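Local coordinates for protein glutathione-specific gamma-glutamylcyclotransferase (Saccharomyces cerevisiae S288c, PDB 5HWK) that cleaves glutathione specifically, releasing 5-oxo-L-proline and the dipeptide Cys-Gly, and so allows the cell to use glutathione, at residues Y24-A36 / V124-L138. Sequence-based numbering, arbitrary orientation.
Sequences YTHRIPAIIHGFA and VEVHLETNREHEAEL
Pro29 points its CD at one face of the His134 imidazole, 3.5 Å from the ring centroid and only 7° off the normal, which defines a CH-pi contact. The rotation of the His134 ring is fixed by a hydrogen bond from ND1 to Asn131 OD1 (2.8 Å), lying in the ring plane and on an in-plane lone pair of the amide oxygen. With an alanine here, Pro29 would probably lose the surface it packs on and Asn131 OD1 its straightest donor. A chi1 of -171° swings Thr130 OG1 opposite its own amide nitrogen and over to Pro29 O, to which it donates at 2.6 Å. Near the start of helix 135-144, Glu137 extends its chain past Ile28 so that OE2, through its anti lone pair, accepts from His26 ND1 at 2.6 Å; the same oxygen takes a water bound to Arg27 N. Further along, His33 and His127 form an offset stack, planes 20° apart, and both rings are hydrogen-bonded to Asp88, His33 ND1 to its backbone O and His127 ND1 to its OD1. His33 NE2 donates to Glu129 OE1, a His-carboxylate hydrogen bond whose 2.4 Å length is doubtfully short. On the other face of the sheet Leu128 CD2 packs 3.8 Å from Ile32 CG1, whose side chain also nears Leu11, a probable substrate-site residue. Paired backbone bonds between Ile31 and Glu129 (2.7 Å from Ile31 N to Glu129 O) establish antiparallel neighbours, strands 26-33 and 119-129, inside the six-stranded sheet of this ChaC member of the gamma-glutamylcyclotransferase family.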
loop_
_atom_site.group_PDB
_atom_site.type_symbol
_atom_site.label_atom_id
_atom_site.label_comp_id
_atom_site.label_asym_id
_atom_site.label_seq_id
_atom_site.Cartn_x
_atom_site.Cartn_y
_atom_site.Cartn_z
ATOM N N TYR A 24 -15.976 8.398 4.858
ATOM C CA TYR A 24 -14.808 9.250 5.019
ATOM C C TYR A 24 -15.207 10.706 4.804
ATOM O O TYR A 24 -16.109 11.019 4.008
ATOM C CB TYR A 24 -13.698 8.852 4.047
ATOM C CG TYR A 24 -13.954 9.157 2.598
ATOM C CD1 TYR A 24 -13.698 10.435 2.090
ATOM C CD2 TYR A 24 -14.394 8.159 1.720
ATOM C CE1 TYR A 24 -13.923 10.742 0.750
ATOM C CE2 TYR A 24 -14.629 8.449 0.389
ATOM C CZ TYR A 24 -14.362 9.732 -0.094
ATOM O OH TYR A 24 -14.553 10.029 -1.424
ATOM N N THR A 25 -14.513 11.604 5.492
ATOM C CA THR A 25 -14.737 13.031 5.250
ATOM C C THR A 25 -13.539 13.772 4.682
ATOM O O THR A 25 -13.685 14.959 4.325
ATOM C CB THR A 25 -15.201 13.762 6.511
ATOM O OG1 THR A 25 -14.180 13.618 7.477
ATOM C CG2 THR A 25 -16.503 13.177 7.057
ATOM N N HIS A 26 -12.375 13.131 4.591
ATOM C CA HIS A 26 -11.232 13.611 3.827
ATOM C C HIS A 26 -10.618 12.423 3.101
ATOM O O HIS A 26 -10.594 11.296 3.636
ATOM C CB HIS A 26 -10.130 14.174 4.744
ATOM C CG HIS A 26 -10.567 15.337 5.573
ATOM N ND1 HIS A 26 -10.426 16.638 5.157
ATOM C CD2 HIS A 26 -11.161 15.382 6.780
ATOM C CE1 HIS A 26 -10.888 17.447 6.096
ATOM N NE2 HIS A 26 -11.349 16.709 7.091
ATOM N N ARG A 27 -10.074 12.696 1.915
ATOM C CA ARG A 27 -9.326 11.699 1.132
ATOM C C ARG A 27 -8.165 12.475 0.527
ATOM O O ARG A 27 -8.369 13.273 -0.393
ATOM C CB ARG A 27 -10.191 11.077 0.028
ATOM C CG ARG A 27 -9.422 10.127 -0.810
ATOM C CD ARG A 27 -10.287 9.560 -1.970
ATOM N NE ARG A 27 -9.630 8.491 -2.728
ATOM C CZ ARG A 27 -8.851 8.715 -3.780
ATOM N NH1 ARG A 27 -8.627 9.964 -4.179
ATOM N NH2 ARG A 27 -8.322 7.675 -4.453
ATOM N N ILE A 28 -6.970 12.290 1.062
ATOM C CA ILE A 28 -5.811 13.103 0.700
ATOM C C ILE A 28 -4.816 12.220 -0.047
ATOM O O ILE A 28 -4.312 11.254 0.541
ATOM C CB ILE A 28 -5.137 13.686 1.953
ATOM C CG1 ILE A 28 -6.120 14.547 2.765
ATOM C CG2 ILE A 28 -3.848 14.411 1.553
ATOM C CD1 ILE A 28 -5.521 15.066 4.031
ATOM N N PRO A 29 -4.485 12.521 -1.313
ATOM C CA PRO A 29 -3.428 11.771 -2.007
ATOM C C PRO A 29 -2.140 11.934 -1.228
ATOM O O PRO A 29 -1.847 13.012 -0.709
ATOM C CB PRO A 29 -3.331 12.473 -3.365
ATOM C CG PRO A 29 -4.579 13.221 -3.520
ATOM C CD PRO A 29 -5.022 13.604 -2.155
ATOM N N ALA A 30 -1.376 10.860 -1.112
ATOM C CA ALA A 30 -0.262 10.900 -0.178
ATOM C C ALA A 30 0.942 10.169 -0.721
ATOM O O ALA A 30 0.824 9.051 -1.245
ATOM C CB ALA A 30 -0.631 10.248 1.161
ATOM N N ILE A 31 2.104 10.796 -0.546
ATOM C CA ILE A 31 3.380 10.110 -0.591
ATOM C C ILE A 31 3.616 9.595 0.820
ATOM O O ILE A 31 3.819 10.391 1.747
ATOM C CB ILE A 31 4.490 11.061 -1.045
ATOM C CG1 ILE A 31 4.154 11.691 -2.411
ATOM C CG2 ILE A 31 5.848 10.364 -1.017
ATOM C CD1 ILE A 31 5.167 12.755 -2.837
ATOM N N ILE A 32 3.539 8.286 1.003
ATOM C CA ILE A 32 3.701 7.654 2.307
ATOM C C ILE A 32 5.162 7.255 2.438
ATOM O O ILE A 32 5.665 6.463 1.635
ATOM C CB ILE A 32 2.790 6.421 2.415
ATOM C CG1 ILE A 32 1.329 6.778 2.094
ATOM C CG2 ILE A 32 2.908 5.778 3.783
ATOM C CD1 ILE A 32 0.462 5.539 1.785
ATOM N N HIS A 33 5.842 7.771 3.463
ATOM C CA HIS A 33 7.236 7.422 3.682
ATOM C C HIS A 33 7.351 6.279 4.669
ATOM O O HIS A 33 6.485 6.092 5.528
ATOM C CB HIS A 33 7.984 8.632 4.225
ATOM C CG HIS A 33 8.197 9.690 3.203
ATOM N ND1 HIS A 33 9.371 9.820 2.498
ATOM C CD2 HIS A 33 7.377 10.671 2.756
ATOM C CE1 HIS A 33 9.273 10.848 1.672
ATOM N NE2 HIS A 33 8.070 11.377 1.806
ATOM N N GLY A 34 8.407 5.477 4.510
ATOM C CA GLY A 34 8.743 4.471 5.485
ATOM C C GLY A 34 8.313 3.055 5.139
ATOM O O GLY A 34 8.572 2.142 5.939
ATOM N N PHE A 35 7.652 2.833 3.991
ATOM C CA PHE A 35 7.130 1.525 3.597
ATOM C C PHE A 35 7.370 1.353 2.110
ATOM O O PHE A 35 7.354 2.327 1.347
ATOM C CB PHE A 35 5.618 1.462 3.851
ATOM C CG PHE A 35 5.229 1.513 5.316
ATOM C CD1 PHE A 35 5.027 2.731 5.981
ATOM C CD2 PHE A 35 5.076 0.331 6.041
ATOM C CE1 PHE A 35 4.685 2.747 7.320
ATOM C CE2 PHE A 35 4.737 0.359 7.399
ATOM C CZ PHE A 35 4.534 1.554 8.027
ATOM N N ALA A 36 7.571 0.108 1.691
ATOM C CA ALA A 36 7.528 -0.250 0.282
ATOM C C ALA A 36 6.284 -1.099 0.044
ATOM O O ALA A 36 5.959 -1.973 0.849
ATOM C CB ALA A 36 8.730 -1.135 -0.068
ATOM N N VAL A 124 0.248 3.380 13.282
ATOM C CA VAL A 124 1.602 3.828 13.021
ATOM C C VAL A 124 1.608 5.330 12.825
ATOM O O VAL A 124 0.648 5.903 12.330
ATOM C CB VAL A 124 2.268 3.081 11.855
ATOM C CG1 VAL A 124 1.548 3.365 10.533
ATOM C CG2 VAL A 124 3.753 3.403 11.809
ATOM N N GLU A 125 2.689 5.966 13.245
ATOM C CA GLU A 125 2.908 7.384 12.970
ATOM C C GLU A 125 3.681 7.492 11.663
ATOM O O GLU A 125 4.760 6.905 11.539
ATOM C CB GLU A 125 3.730 8.024 14.096
ATOM C CG GLU A 125 2.910 8.368 15.331
ATOM C CD GLU A 125 3.755 8.921 16.485
ATOM O OE1 GLU A 125 4.976 8.728 16.487
ATOM O OE2 GLU A 125 3.199 9.550 17.402
ATOM N N VAL A 126 3.135 8.202 10.674
ATOM C CA VAL A 126 3.732 8.217 9.347
ATOM C C VAL A 126 4.002 9.629 8.843
ATOM O O VAL A 126 3.210 10.555 9.057
ATOM C CB VAL A 126 2.890 7.408 8.337
ATOM C CG1 VAL A 126 1.545 8.020 8.129
ATOM C CG2 VAL A 126 3.630 7.274 7.046
ATOM N N HIS A 127 5.150 9.792 8.192
ATOM C CA HIS A 127 5.488 11.010 7.468
ATOM C C HIS A 127 4.854 10.970 6.075
ATOM O O HIS A 127 5.190 10.105 5.249
ATOM C CB HIS A 127 7.002 11.154 7.353
ATOM C CG HIS A 127 7.429 12.347 6.563
ATOM N ND1 HIS A 127 8.554 12.351 5.766
ATOM C CD2 HIS A 127 6.876 13.577 6.440
ATOM C CE1 HIS A 127 8.676 13.533 5.188
ATOM N NE2 HIS A 127 7.671 14.298 5.583
ATOM N N LEU A 128 3.982 11.943 5.801
ATOM C CA LEU A 128 3.229 12.043 4.560
ATOM C C LEU A 128 3.567 13.343 3.850
ATOM O O LEU A 128 3.819 14.370 4.492
ATOM C CB LEU A 128 1.741 12.042 4.832
ATOM C CG LEU A 128 1.206 10.794 5.522
ATOM C CD1 LEU A 128 -0.278 10.917 5.744
ATOM C CD2 LEU A 128 1.525 9.538 4.708
ATOM N N GLU A 129 3.524 13.312 2.526
ATOM C CA GLU A 129 3.518 14.516 1.715
ATOM C C GLU A 129 2.360 14.405 0.735
ATOM O O GLU A 129 1.877 13.309 0.438
ATOM C CB GLU A 129 4.795 14.676 0.880
ATOM C CG GLU A 129 6.110 14.726 1.629
ATOM C CD GLU A 129 7.282 14.475 0.693
ATOM O OE1 GLU A 129 7.624 13.289 0.450
ATOM O OE2 GLU A 129 7.843 15.464 0.176
ATOM N N THR A 130 1.944 15.551 0.207
ATOM C CA THR A 130 0.851 15.589 -0.747
ATOM C C THR A 130 1.102 16.680 -1.783
ATOM O O THR A 130 2.125 17.372 -1.759
ATOM C CB THR A 130 -0.493 15.742 -0.034
ATOM O OG1 THR A 130 -1.553 15.564 -0.984
ATOM C CG2 THR A 130 -0.594 17.110 0.585
ATOM N N ASN A 131 0.158 16.829 -2.709
ATOM C CA ASN A 131 0.309 17.813 -3.769
ATOM C C ASN A 131 -0.079 19.204 -3.276
ATOM O O ASN A 131 -0.552 19.390 -2.153
ATOM C CB ASN A 131 -0.467 17.410 -5.031
ATOM C CG ASN A 131 -1.952 17.157 -4.775
ATOM O OD1 ASN A 131 -2.567 17.768 -3.900
ATOM N ND2 ASN A 131 -2.538 16.255 -5.565
ATOM N N ARG A 132 0.156 20.198 -4.133
ATOM C CA ARG A 132 -0.180 21.570 -3.768
ATOM C C ARG A 132 -1.664 21.703 -3.465
ATOM O O ARG A 132 -2.054 22.404 -2.525
ATOM N N GLU A 133 -2.502 20.985 -4.220
ATOM C CA GLU A 133 -3.944 21.104 -4.047
ATOM C C GLU A 133 -4.385 20.721 -2.639
ATOM O O GLU A 133 -5.384 21.260 -2.146
ATOM C CB GLU A 133 -4.677 20.272 -5.102
ATOM N N HIS A 134 -3.649 19.822 -1.968
ATOM C CA HIS A 134 -4.045 19.318 -0.658
ATOM C C HIS A 134 -3.095 19.690 0.477
ATOM O O HIS A 134 -3.334 19.276 1.609
ATOM C CB HIS A 134 -4.214 17.789 -0.684
ATOM C CG HIS A 134 -5.322 17.307 -1.572
ATOM N ND1 HIS A 134 -5.156 17.110 -2.926
ATOM C CD2 HIS A 134 -6.600 16.953 -1.294
ATOM C CE1 HIS A 134 -6.285 16.662 -3.444
ATOM N NE2 HIS A 134 -7.176 16.553 -2.474
ATOM N N GLU A 135 -2.031 20.451 0.215
ATOM C CA GLU A 135 -1.051 20.770 1.259
ATOM C C GLU A 135 -1.701 21.395 2.498
ATOM O O GLU A 135 -1.382 21.034 3.635
ATOM C CB GLU A 135 0.038 21.693 0.694
ATOM N N ALA A 136 -2.603 22.356 2.293
ATOM C CA ALA A 136 -3.243 23.014 3.431
ATOM C C ALA A 136 -4.083 22.033 4.236
ATOM O O ALA A 136 -4.102 22.080 5.471
ATOM C CB ALA A 136 -4.117 24.166 2.936
ATOM N N GLU A 137 -4.819 21.166 3.546
ATOM C CA GLU A 137 -5.608 20.128 4.206
ATOM C C GLU A 137 -4.711 19.173 4.996
ATOM O O GLU A 137 -4.998 18.839 6.156
ATOM C CB GLU A 137 -6.410 19.381 3.142
ATOM C CG GLU A 137 -7.395 18.385 3.690
ATOM C CD GLU A 137 -8.168 17.693 2.592
ATOM O OE1 GLU A 137 -7.854 17.914 1.399
ATOM O OE2 GLU A 137 -9.085 16.915 2.915
ATOM N N LEU A 138 -3.610 18.723 4.391
ATOM C CA LEU A 138 -2.688 17.871 5.141
ATOM C C LEU A 138 -2.118 18.626 6.343
ATOM O O LEU A 138 -1.997 18.068 7.438
ATOM C CB LEU A 138 -1.578 17.367 4.223
ATOM C CG LEU A 138 -0.512 16.540 4.935
ATOM C CD1 LEU A 138 -1.114 15.286 5.534
ATOM C CD2 LEU A 138 0.562 16.166 3.920
HETATM O O HOH W 1 -10.481 15.373 1.011
HETATM O O HOH W 2 -10.088 15.717 -1.174
HETATM O O HOH W 3 7.060 7.632 7.755
#